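Local atomic coordinates of MdbA protein (Corynebacterium matruchotii ATCC 14266, PDB entry 6BO0), a protein that probably catalyses disulfide bond formation in exported proteins as a DsbA-like thiol-disulfide oxidoreductase of the thioredoxin superfamily. Residues A[41-46]-A[180-185]; A[75-80]-A[163-168]; A[15-20]-A[104-109]; A[11-16]-A[113-118]; A[5-10]-A[136-141]. All blocks are in the same frame, centred on the assembly; numbering follows the deposited sequence.

Interaction 1 of 5, residues A[41-46]-A[180-185]; sequences VDIYED and PRVFID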
# COMPACT_ATOMS: atom_id res chain seq x y z
N VAL A 41 -7.60 -1.76 11.42
CA VAL A 41 -6.15 -1.88 11.52
C VAL A 41 -5.57 -0.80 10.61
O VAL A 41 -5.69 -0.87 9.39
CB VAL A 41 -5.65 -3.28 11.14
CG1 VAL A 41 -4.14 -3.35 11.29
CG2 VAL A 41 -6.34 -4.35 11.98
N ASP A 42 -4.92 0.19 11.20
CA ASP A 42 -4.25 1.25 10.45
C ASP A 42 -2.78 0.90 10.30
O ASP A 42 -2.11 0.65 11.32
CB ASP A 42 -4.41 2.59 11.18
CG ASP A 42 -5.83 3.10 11.17
OD1 ASP A 42 -6.36 3.39 10.09
OD2 ASP A 42 -6.45 3.22 12.26
N ILE A 43 -2.29 0.91 9.07
CA ILE A 43 -0.90 0.58 8.77
C ILE A 43 -0.27 1.76 8.05
O ILE A 43 -0.61 2.06 6.91
CB ILE A 43 -0.78 -0.69 7.92
CG1 ILE A 43 -1.50 -1.85 8.62
CG2 ILE A 43 0.68 -1.00 7.60
CD1 ILE A 43 -1.49 -3.13 7.84
N TYR A 44 0.64 2.43 8.74
CA TYR A 44 1.37 3.57 8.19
C TYR A 44 2.67 3.06 7.59
O TYR A 44 3.48 2.44 8.28
CB TYR A 44 1.66 4.59 9.29
CG TYR A 44 0.39 5.21 9.87
CD1 TYR A 44 -0.31 4.60 10.89
CD2 TYR A 44 -0.09 6.41 9.39
CE1 TYR A 44 -1.44 5.18 11.42
CE2 TYR A 44 -1.21 7.00 9.90
CZ TYR A 44 -1.89 6.38 10.92
OH TYR A 44 -3.02 6.99 11.40
N GLU A 45 2.88 3.34 6.30
CA GLU A 45 4.03 2.80 5.60
C GLU A 45 4.49 3.72 4.48
O GLU A 45 3.72 4.58 4.01
CB GLU A 45 3.73 1.40 5.09
CG GLU A 45 2.63 1.35 4.05
CD GLU A 45 2.33 -0.04 3.50
OE1 GLU A 45 2.69 -1.03 4.17
OE2 GLU A 45 1.69 -0.12 2.41
N ASP A 46 5.71 3.48 4.02
CA ASP A 46 6.36 4.28 2.99
C ASP A 46 7.05 3.31 2.06
O ASP A 46 7.76 2.40 2.51
CB ASP A 46 7.35 5.26 3.68
CG ASP A 46 8.12 6.18 2.73
OD1 ASP A 46 8.63 5.67 1.71
OD2 ASP A 46 8.23 7.38 3.04
N PRO A 180 7.48 1.65 9.82
CA PRO A 180 6.05 1.34 9.84
C PRO A 180 5.44 1.54 11.21
O PRO A 180 6.13 1.41 12.23
CB PRO A 180 5.99 -0.15 9.43
CG PRO A 180 7.30 -0.69 9.93
CD PRO A 180 8.30 0.44 9.80
N ARG A 181 4.13 1.78 11.24
CA ARG A 181 3.38 1.84 12.51
C ARG A 181 2.06 1.15 12.29
O ARG A 181 1.46 1.31 11.23
CB ARG A 181 3.13 3.29 12.95
CG ARG A 181 4.35 4.17 12.92
CD ARG A 181 5.30 3.91 14.06
NE ARG A 181 4.78 4.53 15.27
CZ ARG A 181 4.81 5.82 15.57
NH1 ARG A 181 5.48 6.69 14.82
NH2 ARG A 181 4.22 6.23 16.68
N VAL A 182 1.60 0.39 13.28
CA VAL A 182 0.34 -0.32 13.22
C VAL A 182 -0.49 0.00 14.44
O VAL A 182 0.02 -0.02 15.57
CB VAL A 182 0.56 -1.85 13.13
CG1 VAL A 182 -0.75 -2.61 13.10
CG2 VAL A 182 1.43 -2.17 11.93
N PHE A 183 -1.76 0.29 14.18
CA PHE A 183 -2.75 0.53 15.23
C PHE A 183 -3.89 -0.44 15.03
O PHE A 183 -4.33 -0.67 13.91
CB PHE A 183 -3.31 1.96 15.19
CG PHE A 183 -2.32 3.03 15.48
CD1 PHE A 183 -1.31 3.33 14.58
CD2 PHE A 183 -2.42 3.78 16.64
CE1 PHE A 183 -0.39 4.33 14.88
CE2 PHE A 183 -1.52 4.77 16.92
CZ PHE A 183 -0.50 5.04 16.04
N ILE A 184 -4.39 -1.02 16.13
CA ILE A 184 -5.60 -1.84 16.10
C ILE A 184 -6.65 -1.14 16.96
O ILE A 184 -6.42 -0.89 18.14
CB ILE A 184 -5.36 -3.27 16.63
CG1 ILE A 184 -4.32 -4.00 15.76
CG2 ILE A 184 -6.68 -4.04 16.68
CD1 ILE A 184 -3.94 -5.38 16.26
N ASP A 185 -7.77 -0.78 16.35
CA ASP A 185 -8.82 0.02 17.01
C ASP A 185 -8.20 1.20 17.77
O ASP A 185 -8.59 1.51 18.89
CB ASP A 185 -9.69 -0.86 17.87
CG ASP A 185 -10.60 -1.76 17.04
OD1 ASP A 185 -10.93 -1.40 15.87
OD2 ASP A 185 -10.99 -2.83 17.54

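Interaction 2 of 5, residues A[75-80]-A[163-168]; sequences NIRTMN and DDNAKK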
# COMPACT_ATOMS: atom_id res chain seq x y z
N ASN A 75 -6.72 -0.28 6.85
CA ASN A 75 -6.44 1.01 6.22
C ASN A 75 -4.95 1.12 5.95
O ASN A 75 -4.15 1.30 6.88
CB ASN A 75 -6.86 2.13 7.16
CG ASN A 75 -8.35 2.24 7.32
OD1 ASN A 75 -9.12 2.01 6.40
ND2 ASN A 75 -8.76 2.67 8.51
N ILE A 76 -4.56 1.03 4.68
CA ILE A 76 -3.19 1.30 4.27
C ILE A 76 -3.06 2.81 4.19
O ILE A 76 -3.76 3.46 3.40
CB ILE A 76 -2.85 0.63 2.93
CG1 ILE A 76 -3.04 -0.89 2.98
CG2 ILE A 76 -1.44 1.04 2.50
CD1 ILE A 76 -2.14 -1.63 3.93
N ARG A 77 -2.18 3.35 5.02
CA ARG A 77 -1.97 4.79 5.16
C ARG A 77 -0.55 5.13 4.70
O ARG A 77 0.40 5.14 5.46
CB ARG A 77 -2.25 5.21 6.60
CG ARG A 77 -3.72 5.07 6.95
CD ARG A 77 -4.07 5.69 8.29
NE ARG A 77 -5.49 5.60 8.61
CZ ARG A 77 -6.43 6.37 8.11
NH1 ARG A 77 -6.12 7.34 7.25
NH2 ARG A 77 -7.69 6.19 8.46
N THR A 78 -0.45 5.41 3.41
CA THR A 78 0.83 5.65 2.79
C THR A 78 1.36 7.03 3.13
O THR A 78 0.59 7.98 3.18
CB THR A 78 0.73 5.47 1.27
OG1 THR A 78 0.00 4.28 0.98
CG2 THR A 78 2.12 5.40 0.60
N MET A 79 2.68 7.08 3.34
CA MET A 79 3.42 8.29 3.65
C MET A 79 4.59 8.44 2.68
O MET A 79 4.89 7.53 1.91
CB MET A 79 3.88 8.28 5.12
CG MET A 79 2.69 8.29 6.10
SD MET A 79 3.09 8.58 7.80
CE MET A 79 4.17 7.24 7.92
N ASN A 80 5.23 9.61 2.72
CA ASN A 80 6.31 9.88 1.78
C ASN A 80 7.49 10.61 2.38
O ASN A 80 8.27 11.23 1.66
CB ASN A 80 5.77 10.67 0.58
CG ASN A 80 5.31 12.05 0.97
OD1 ASN A 80 5.46 12.43 2.13
ND2 ASN A 80 4.73 12.80 0.04
N ASP A 163 0.48 13.63 3.29
CA ASP A 163 0.53 14.63 4.35
C ASP A 163 -0.55 14.37 5.41
O ASP A 163 -0.29 14.50 6.61
CB ASP A 163 0.31 16.04 3.77
CG ASP A 163 1.47 16.55 2.94
OD1 ASP A 163 2.58 16.00 3.00
OD2 ASP A 163 1.27 17.60 2.27
N ASP A 164 -1.74 14.00 4.95
CA ASP A 164 -2.84 13.73 5.85
C ASP A 164 -2.55 12.52 6.75
O ASP A 164 -2.89 12.53 7.94
CB ASP A 164 -4.15 13.53 5.08
CG ASP A 164 -4.70 14.83 4.52
OD1 ASP A 164 -4.19 15.90 4.89
OD2 ASP A 164 -5.66 14.75 3.73
N ASN A 165 -1.94 11.48 6.19
CA ASN A 165 -1.58 10.34 7.02
C ASN A 165 -0.51 10.68 8.04
O ASN A 165 -0.60 10.25 9.18
CB ASN A 165 -1.18 9.17 6.15
CG ASN A 165 -2.37 8.54 5.47
OD1 ASN A 165 -3.45 8.46 6.07
ND2 ASN A 165 -2.20 8.09 4.24
N ALA A 166 0.48 11.49 7.65
CA ALA A 166 1.47 11.94 8.61
C ALA A 166 0.81 12.72 9.75
O ALA A 166 1.17 12.55 10.92
CB ALA A 166 2.51 12.79 7.93
N LYS A 167 -0.14 13.60 9.43
CA LYS A 167 -0.84 14.40 10.44
C LYS A 167 -1.63 13.50 11.38
O LYS A 167 -1.63 13.70 12.60
CB LYS A 167 -1.77 15.40 9.76
CG LYS A 167 -1.02 16.55 9.09
CD LYS A 167 -1.93 17.44 8.25
CE LYS A 167 -1.08 18.39 7.42
NZ LYS A 167 -1.87 19.29 6.53
N LYS A 168 -2.32 12.50 10.83
CA LYS A 168 -3.08 11.57 11.65
C LYS A 168 -2.16 10.76 12.56
O LYS A 168 -2.47 10.55 13.73
CB LYS A 168 -3.92 10.64 10.77
CG LYS A 168 -4.83 9.73 11.58
CD LYS A 168 -5.76 8.89 10.71
CE LYS A 168 -6.54 7.84 11.49
NZ LYS A 168 -7.28 8.41 12.64
O HOH W 1 4.45 14.25 3.88
O HOH W 2 3.34 15.28 0.68

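Interaction 3 of 5, residues A[15-20]-A[104-109]; sequences ETTAFN and DSAQVY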
# COMPACT_ATOMS: atom_id res chain seq x y z
N GLU A 15 -1.35 -13.22 -6.85
CA GLU A 15 -2.30 -13.72 -5.87
C GLU A 15 -3.71 -13.32 -6.20
O GLU A 15 -3.94 -12.30 -6.86
CB GLU A 15 -1.97 -13.14 -4.53
CG GLU A 15 -0.67 -13.65 -3.96
CD GLU A 15 -0.51 -13.14 -2.57
OE1 GLU A 15 -1.18 -13.70 -1.68
OE2 GLU A 15 0.22 -12.13 -2.39
N THR A 16 -4.65 -14.15 -5.76
CA THR A 16 -6.06 -13.83 -5.85
C THR A 16 -6.49 -13.18 -4.58
O THR A 16 -5.89 -13.42 -3.51
CB THR A 16 -6.89 -15.09 -6.00
OG1 THR A 16 -6.56 -15.97 -4.91
CG2 THR A 16 -6.60 -15.73 -7.35
N THR A 17 -7.48 -12.31 -4.66
CA THR A 17 -8.02 -11.64 -3.50
C THR A 17 -9.52 -11.82 -3.45
O THR A 17 -10.17 -12.08 -4.47
CB THR A 17 -7.69 -10.13 -3.54
OG1 THR A 17 -8.17 -9.57 -4.75
CG2 THR A 17 -6.15 -9.90 -3.48
N ALA A 18 -10.06 -11.76 -2.24
CA ALA A 18 -11.52 -11.81 -2.01
C ALA A 18 -11.86 -10.70 -1.02
O ALA A 18 -12.39 -10.95 0.06
CB ALA A 18 -11.99 -13.17 -1.50
N PHE A 19 -11.65 -9.48 -1.44
CA PHE A 19 -12.03 -8.32 -0.67
C PHE A 19 -12.14 -7.11 -1.57
O PHE A 19 -11.86 -7.19 -2.79
CB PHE A 19 -11.08 -8.06 0.51
CG PHE A 19 -9.62 -7.97 0.13
CD1 PHE A 19 -9.08 -6.81 -0.43
CD2 PHE A 19 -8.78 -9.05 0.31
CE1 PHE A 19 -7.74 -6.75 -0.77
CE2 PHE A 19 -7.44 -8.99 -0.01
CZ PHE A 19 -6.92 -7.83 -0.57
N ASN A 20 -12.67 -6.03 -1.01
CA ASN A 20 -12.92 -4.78 -1.72
C ASN A 20 -11.87 -3.74 -1.36
O ASN A 20 -11.25 -3.80 -0.30
CB ASN A 20 -14.30 -4.26 -1.32
CG ASN A 20 -15.36 -5.30 -1.55
OD1 ASN A 20 -15.36 -5.91 -2.61
ND2 ASN A 20 -16.17 -5.57 -0.55
N ASP A 104 -8.93 0.85 -9.80
CA ASP A 104 -8.73 -0.47 -10.31
C ASP A 104 -9.12 -1.51 -9.26
O ASP A 104 -9.82 -1.19 -8.30
CB ASP A 104 -7.28 -0.63 -10.83
CG ASP A 104 -7.19 -1.49 -12.08
OD1 ASP A 104 -7.47 -2.71 -11.99
OD2 ASP A 104 -6.85 -0.95 -13.15
N SER A 105 -8.76 -2.76 -9.49
CA SER A 105 -9.26 -3.84 -8.66
C SER A 105 -8.38 -4.07 -7.43
O SER A 105 -7.18 -3.76 -7.39
CB SER A 105 -9.34 -5.16 -9.44
OG SER A 105 -8.03 -5.63 -9.74
N ALA A 106 -9.01 -4.64 -6.41
CA ALA A 106 -8.31 -5.04 -5.21
C ALA A 106 -7.18 -6.01 -5.52
O ALA A 106 -6.08 -5.93 -4.92
CB ALA A 106 -9.28 -5.68 -4.21
N GLN A 107 -7.39 -6.89 -6.49
CA GLN A 107 -6.40 -7.87 -6.81
C GLN A 107 -5.13 -7.21 -7.41
O GLN A 107 -3.98 -7.56 -7.07
CB GLN A 107 -6.97 -8.91 -7.75
CG GLN A 107 -5.99 -10.00 -8.03
CD GLN A 107 -6.70 -11.20 -8.61
OE1 GLN A 107 -6.40 -11.61 -9.72
NE2 GLN A 107 -7.67 -11.73 -7.88
N VAL A 108 -5.33 -6.30 -8.36
CA VAL A 108 -4.20 -5.61 -8.97
C VAL A 108 -3.50 -4.76 -7.92
O VAL A 108 -2.26 -4.73 -7.85
CB VAL A 108 -4.65 -4.81 -10.19
CG1 VAL A 108 -3.49 -4.01 -10.77
CG2 VAL A 108 -5.20 -5.72 -11.26
N TYR A 109 -4.27 -4.08 -7.08
CA TYR A 109 -3.68 -3.28 -6.00
C TYR A 109 -2.80 -4.13 -5.09
O TYR A 109 -1.66 -3.77 -4.79
CB TYR A 109 -4.77 -2.58 -5.18
CG TYR A 109 -4.17 -1.88 -3.99
CD1 TYR A 109 -3.44 -0.72 -4.13
CD2 TYR A 109 -4.26 -2.42 -2.73
CE1 TYR A 109 -2.83 -0.10 -3.03
CE2 TYR A 109 -3.65 -1.83 -1.63
CZ TYR A 109 -2.95 -0.67 -1.79
OH TYR A 109 -2.36 -0.11 -0.68

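Interaction 4 of 5, residues A[11-16]-A[113-118]; sequences ETYNET and RTMLMT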
# COMPACT_ATOMS: atom_id res chain seq x y z
N GLU A 11 3.92 -13.64 -13.23
CA GLU A 11 3.92 -14.96 -12.58
C GLU A 11 4.18 -14.82 -11.09
O GLU A 11 3.64 -15.57 -10.29
CB GLU A 11 4.99 -15.88 -13.19
CG GLU A 11 4.86 -16.16 -14.68
CD GLU A 11 6.05 -16.94 -15.28
OE1 GLU A 11 7.08 -17.18 -14.60
OE2 GLU A 11 5.96 -17.33 -16.48
N THR A 12 5.04 -13.89 -10.73
CA THR A 12 5.52 -13.74 -9.37
C THR A 12 4.48 -13.11 -8.44
O THR A 12 4.32 -13.55 -7.30
CB THR A 12 6.84 -12.94 -9.37
OG1 THR A 12 7.77 -13.59 -10.25
CG2 THR A 12 7.46 -12.88 -8.01
N TYR A 13 3.79 -12.07 -8.94
CA TYR A 13 2.87 -11.28 -8.17
C TYR A 13 1.46 -11.48 -8.72
O TYR A 13 0.93 -10.63 -9.42
CB TYR A 13 3.31 -9.81 -8.20
CG TYR A 13 4.74 -9.66 -7.69
CD1 TYR A 13 5.05 -9.86 -6.36
CD2 TYR A 13 5.77 -9.34 -8.56
CE1 TYR A 13 6.36 -9.77 -5.90
CE2 TYR A 13 7.07 -9.22 -8.11
CZ TYR A 13 7.36 -9.44 -6.78
OH TYR A 13 8.66 -9.34 -6.34
N ASN A 14 0.89 -12.64 -8.38
CA ASN A 14 -0.34 -13.08 -9.01
C ASN A 14 -1.28 -13.76 -8.05
O ASN A 14 -1.95 -14.73 -8.39
CB ASN A 14 -0.03 -14.02 -10.18
CG ASN A 14 -1.21 -14.19 -11.10
OD1 ASN A 14 -1.91 -13.22 -11.45
ND2 ASN A 14 -1.45 -15.42 -11.50
N GLU A 15 -1.35 -13.22 -6.85
CA GLU A 15 -2.30 -13.72 -5.87
C GLU A 15 -3.71 -13.32 -6.20
O GLU A 15 -3.94 -12.30 -6.86
CB GLU A 15 -1.97 -13.14 -4.53
CG GLU A 15 -0.67 -13.65 -3.96
CD GLU A 15 -0.51 -13.14 -2.57
OE1 GLU A 15 -1.18 -13.70 -1.68
OE2 GLU A 15 0.22 -12.13 -2.39
N THR A 16 -4.65 -14.15 -5.76
CA THR A 16 -6.06 -13.83 -5.85
C THR A 16 -6.49 -13.18 -4.58
O THR A 16 -5.89 -13.42 -3.51
CB THR A 16 -6.89 -15.09 -6.00
OG1 THR A 16 -6.56 -15.97 -4.91
CG2 THR A 16 -6.60 -15.73 -7.35
N ARG A 113 1.18 -3.64 -4.73
CA ARG A 113 1.77 -3.27 -3.44
C ARG A 113 2.84 -4.29 -3.03
O ARG A 113 3.92 -3.91 -2.57
CB ARG A 113 0.69 -3.14 -2.36
CG ARG A 113 1.23 -2.93 -0.97
CD ARG A 113 0.16 -2.68 0.06
NE ARG A 113 0.72 -2.62 1.41
CZ ARG A 113 0.96 -3.67 2.19
NH1 ARG A 113 0.64 -4.89 1.81
NH2 ARG A 113 1.55 -3.48 3.36
N THR A 114 2.52 -5.57 -3.17
CA THR A 114 3.49 -6.61 -2.85
C THR A 114 4.76 -6.45 -3.69
O THR A 114 5.88 -6.54 -3.18
CB THR A 114 2.91 -8.01 -3.04
OG1 THR A 114 1.79 -8.17 -2.15
CG2 THR A 114 3.96 -9.09 -2.76
N MET A 115 4.58 -6.22 -4.98
CA MET A 115 5.71 -6.03 -5.86
C MET A 115 6.56 -4.85 -5.41
O MET A 115 7.78 -4.94 -5.34
CB MET A 115 5.20 -5.90 -7.30
CG MET A 115 6.27 -5.62 -8.34
SD MET A 115 6.84 -3.93 -8.44
CE MET A 115 5.36 -3.08 -9.01
N LEU A 116 5.93 -3.71 -5.12
CA LEU A 116 6.71 -2.52 -4.75
C LEU A 116 7.52 -2.77 -3.50
O LEU A 116 8.67 -2.32 -3.39
CB LEU A 116 5.81 -1.33 -4.52
CG LEU A 116 5.13 -0.68 -5.75
CD1 LEU A 116 4.16 0.37 -5.27
CD2 LEU A 116 6.15 -0.09 -6.68
N MET A 117 6.94 -3.44 -2.51
CA MET A 117 7.65 -3.72 -1.27
C MET A 117 8.74 -4.77 -1.49
O MET A 117 9.85 -4.64 -0.95
CB MET A 117 6.67 -4.16 -0.18
CG MET A 117 5.79 -3.03 0.32
SD MET A 117 6.76 -1.68 1.04
CE MET A 117 5.45 -0.74 1.86
N THR A 118 8.45 -5.80 -2.27
CA THR A 118 9.42 -6.89 -2.45
C THR A 118 10.60 -6.45 -3.31
O THR A 118 11.76 -6.79 -3.04
CB THR A 118 8.72 -8.11 -3.05
OG1 THR A 118 7.63 -8.51 -2.20
CG2 THR A 118 9.68 -9.26 -3.22

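Interaction 5 of 5, residues A[5-10]-A[136-141]; sequences QEEKFA and AKILGA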
# COMPACT_ATOMS: atom_id res chain seq x y z
N GLN A 5 13.27 -8.90 -17.00
CA GLN A 5 12.96 -9.35 -15.64
C GLN A 5 11.51 -9.04 -15.28
O GLN A 5 10.80 -9.85 -14.66
CB GLN A 5 13.88 -8.67 -14.62
CG GLN A 5 15.31 -9.21 -14.61
CD GLN A 5 16.22 -8.42 -13.68
OE1 GLN A 5 16.37 -7.20 -13.83
NE2 GLN A 5 16.82 -9.10 -12.72
N GLU A 6 11.10 -7.84 -15.64
CA GLU A 6 9.79 -7.34 -15.24
C GLU A 6 8.63 -8.07 -15.90
O GLU A 6 7.57 -8.17 -15.29
CB GLU A 6 9.67 -5.85 -15.51
CG GLU A 6 10.52 -5.04 -14.56
CD GLU A 6 10.47 -3.55 -14.83
OE1 GLU A 6 11.34 -2.85 -14.30
OE2 GLU A 6 9.56 -3.10 -15.56
N GLU A 7 8.83 -8.59 -17.11
CA GLU A 7 7.76 -9.36 -17.75
C GLU A 7 7.33 -10.52 -16.85
O GLU A 7 6.12 -10.83 -16.78
CB GLU A 7 8.19 -9.86 -19.13
CG GLU A 7 8.15 -8.78 -20.21
CD GLU A 7 6.78 -8.15 -20.39
OE1 GLU A 7 5.76 -8.87 -20.25
OE2 GLU A 7 6.70 -6.93 -20.67
N LYS A 8 8.31 -11.12 -16.16
CA LYS A 8 8.03 -12.28 -15.29
C LYS A 8 7.30 -11.98 -13.98
O LYS A 8 6.86 -12.94 -13.28
CB LYS A 8 9.31 -13.08 -15.00
CG LYS A 8 9.61 -14.16 -16.04
CD LYS A 8 9.80 -13.63 -17.45
CE LYS A 8 8.54 -13.73 -18.31
NZ LYS A 8 8.80 -13.40 -19.74
N PHE A 9 7.13 -10.69 -13.64
CA PHE A 9 6.42 -10.26 -12.49
C PHE A 9 5.02 -10.78 -12.56
O PHE A 9 4.43 -10.96 -11.53
CB PHE A 9 6.39 -8.71 -12.42
CG PHE A 9 7.68 -8.07 -11.92
CD1 PHE A 9 8.82 -8.85 -11.67
CD2 PHE A 9 7.74 -6.71 -11.70
CE1 PHE A 9 9.99 -8.27 -11.22
CE2 PHE A 9 8.92 -6.12 -11.26
CZ PHE A 9 10.04 -6.89 -11.01
N ALA A 10 4.46 -11.00 -13.76
CA ALA A 10 3.06 -11.45 -13.86
C ALA A 10 2.86 -12.84 -13.22
O ALA A 10 1.78 -13.16 -12.75
CB ALA A 10 2.61 -11.46 -15.32
N ALA A 136 2.37 -1.86 -13.80
CA ALA A 136 0.95 -2.00 -13.52
C ALA A 136 0.24 -2.74 -14.64
O ALA A 136 -0.62 -3.60 -14.38
CB ALA A 136 0.31 -0.62 -13.27
N LYS A 137 0.60 -2.43 -15.89
CA LYS A 137 0.01 -3.13 -17.03
C LYS A 137 0.32 -4.64 -16.96
O LYS A 137 -0.57 -5.47 -17.15
CB LYS A 137 0.51 -2.54 -18.33
CG LYS A 137 -0.13 -3.15 -19.58
CD LYS A 137 0.32 -2.46 -20.84
CE LYS A 137 -0.34 -3.06 -22.07
NZ LYS A 137 -1.81 -2.85 -22.08
N ILE A 138 1.57 -4.97 -16.67
CA ILE A 138 1.98 -6.36 -16.57
C ILE A 138 1.16 -7.09 -15.47
O ILE A 138 0.82 -8.27 -15.62
CB ILE A 138 3.51 -6.45 -16.32
CG1 ILE A 138 4.29 -6.01 -17.58
CG2 ILE A 138 3.93 -7.87 -15.94
CD1 ILE A 138 5.75 -5.67 -17.33
N LEU A 139 0.84 -6.38 -14.39
CA LEU A 139 0.08 -6.94 -13.27
C LEU A 139 -1.43 -6.83 -13.44
O LEU A 139 -2.16 -7.11 -12.50
CB LEU A 139 0.54 -6.34 -11.95
CG LEU A 139 1.98 -6.70 -11.60
CD1 LEU A 139 2.26 -6.18 -10.19
CD2 LEU A 139 2.30 -8.17 -11.69
N GLY A 140 -1.89 -6.46 -14.62
CA GLY A 140 -3.30 -6.58 -14.94
C GLY A 140 -4.14 -5.33 -14.84
O GLY A 140 -5.36 -5.41 -14.95
N ALA A 141 -3.52 -4.16 -14.66
CA ALA A 141 -4.30 -2.92 -14.53
C ALA A 141 -5.06 -2.60 -15.83
O ALA A 141 -4.59 -2.91 -16.92
CB ALA A 141 -3.40 -1.77 -14.16

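Interaction 1 of 5, residues A[41-46]-A[180-185]
Asp42 and Phe183 exchange two backbone hydrogen bonds, and Tyr44 and Arg181 exchange two more, setting strands 41-45 and 181-184 antiparallel at 170°. Tyr44 N donates to Arg181 O over 2.9 Å, while the return bond from Arg181 N to Tyr44 O is longer, at 3.1 Å. Val41 with Ile184 and Ile43 with Val182 form the intervening non-hydrogen-bonded pairs. On the face bearing Asp42, Tyr44, Arg181 and Phe183, the aromatic rings meet obliquely, their planes 72° apart, with Tyr44 CE1 3.7 Å from Phe183 CD1. Both rings have CG beside the backbone N (chi1 -65° in Tyr44), and Arg181 O lies in the plane of the Tyr44 ring, at its edge. On the other face, Val41 CG1 rests 3.9 Å from Val182 CG1. The polar ends look elsewhere: Asp42 forms a salt bridge with Arg77, and Arg181 reaches Glu188 and Asp174. A cis peptide bond precedes Pro180, the cis-proline characteristic of thioredoxin folds, and Pro180 touches Cys52 of the CXXC motif. Strand 72-78 flanks strand 41-45; Leu169 of helix 155-172 packs on the aromatic face, and Met63 of helix 51-68 on Ile43 across the sheet.

Interaction 2 of 5, residues A[75-80]-A[163-168]
Helix 155-172 lies across one face of the central sheet, its segment 163-168 running at 106° to strand 75-78, and Asn165 meets Arg77 and Thr78 at the crossing. Asn165 ND2 donates to Thr78 O at 3.0 Å, and OD1 accepts from Arg77 NH1 at 3.1 Å, lying in the guanidinium plane and thus at its edge. The two flat groups are turned 75° against each other. OD1 is also bonded to Ser26, so three hydrogen bonds hold the buried amide and fix its rotation. Extended from CG to NE, the Arg77 chain carries its guanidinium out to Asn165 and Lys168, NE pairing with Asp42. Lys168 crosses over one guanidinium face, CD 3.7 Å from Arg77 CZ, while its NZ turns to Asp172. One water accepts from Asn80 ND2 and donates to Asp163 OD1; another lies 2.7 Å from both Asn80 OD1 and Asp163 OD1. A helix laid over a sheet and leading into the next strand, here 181-184, is typical of the thioredoxin-like alpha/beta sandwich.

Interaction 3 of 5, residues A[15-20]-A[104-109]
Ala106 CB presses against the backbone and ring of Phe19 at the tight end of this contact. It lies 3.3 Å from Phe19 O and 3.9 Å from Phe19 CE1, meeting the ring obliquely. Phe19 holds CG between its backbone N and carbonyl carbon (chi1 54°), and this folds the ring back along its own chain, where Thr17 CB covers one face near the rim. Thr17 is equally close: its OG1 comes within 3.2 Å of Gln107 CA and 3.3 Å of Gln107 CB, against the first turn of the helix. That turn is fixed by Ser105 at the N-cap, whose OG accepts from Val108 N at 3.1 Å. Asp104 OD1 in turn receives Ser105 N at 2.8 Å through its anti lone pair. The other side faces solvent: Thr16 is exposed, and Asn20 points its CB away from the helix. Gln107, partly exposed, stretches out past Thr17 with CG anti to the backbone N, and although it lies at the edge its CG is close to Glu15 O, at 3.3 Å. The loop 15-19 thus bridges helix 106-118 and helix 51-68, where Phe19 touches Ile67 and Glu68, before entering strand 20-24 at the sheet edge beside strand 27-31.

Interaction 4 of 5, residues A[11-16]-A[113-118]
Tyr13 and Met115 make the central CH-pi contact: Met115 CB stands over the middle of the tyrosine ring, 3.8 Å from its centroid and 13° off the normal. The opposite face is covered by Thr12 CG2 of the ring's own segment, so the ring is sandwiched between two aliphatic groups. Van der Waals contacts extend this along the helix. Met115 CG lies 3.7 Å from Tyr13 CE2; with CG anti to the backbone N (chi1 177°) and a bend at chi2, the methionine sweeps across the ring before its end turns away. Thr114 CG2 approaches obliquely, 3.8 Å from Tyr13 CD1, and Thr118 CG2 reaches Tyr13 OH at 3.3 Å. Polar groups mostly look past one another. Tyr13 OH is bonded to Glu119, just beyond the helix segment, and Thr118 OG1 donates back to Thr114 O at 2.8 Å from above the carbonyl plane, an intrahelical bond that leaves its methyl toward the tyrosine. Thr114 OG1 is bonded to Trp110 O, whereas Glu15 OE2, in one conformer, takes the indole N-H of Trp110. Here the N-terminal extension packs on helix 106-118 of the all-helical region inserted into the thioredoxin fold, an insertion typical of DsbA-like proteins.

Interaction 5 of 5, residues A[5-10]-A[136-141]
A knob-into-hole fit joins the N-terminal helices to the end of helix 129-138, with Ile138 set among Glu6, Glu7, Phe9 and Ala10. Its two outer branches divide the work. A chi1 of -69° puts CG1 beside the backbone N and CG2 anti to it, and Ile138 CG2 lies 3.7 Å from Glu6 O and 3.9 Å from Ala10 CB. CD1 also lies close to Glu6 O, at 3.7 Å, and Ile138 CD1 is 3.7 Å from Glu7 OE2 in one of the two conformers of that glutamate. Directly after this knob the helix closes in a Schellman motif, in which Ala141 N bonds to Ala136 O and Gly140 N to Lys137 O; Gly140 takes the positive phi that the turn requires. Leu139, the first residue to leave the helix, sends CD2 to 3.5 Å from Phe9 O and 4.2 Å from Phe9 CB. The Phe9 ring itself leads away from this segment: Glu6 CA lies over one of its faces, and it packs T-shaped with Tyr13. Glu6 carries its carboxylate off to a salt bridge with Lys127.

Overall arrangement
Interactions 1 and 2 share the central sheet, their centres about 9 Å apart, and join where Ile43 O meets Arg77 N at 2.8 Å, a probable hydrogen bond. Interactions 3, 4 and 5 follow the N-terminal segment over the helical part; 4 and 5 are also about 9 Å apart between centres and meet through Leu139, Met115 and Phe9. A salt bridge from Glu45 OE1 to Arg113 NH2, 2.8 Å, ties interaction 1 to the helix of interaction 4. Interaction 1 also borders the CXXC site: Pro180 and Glu45 touch Cys52, as does Met117, while Cys49 is oxidised to S-hydroxycysteine. Interaction 5 lies far off, about 28 Å from interaction 1 between centres.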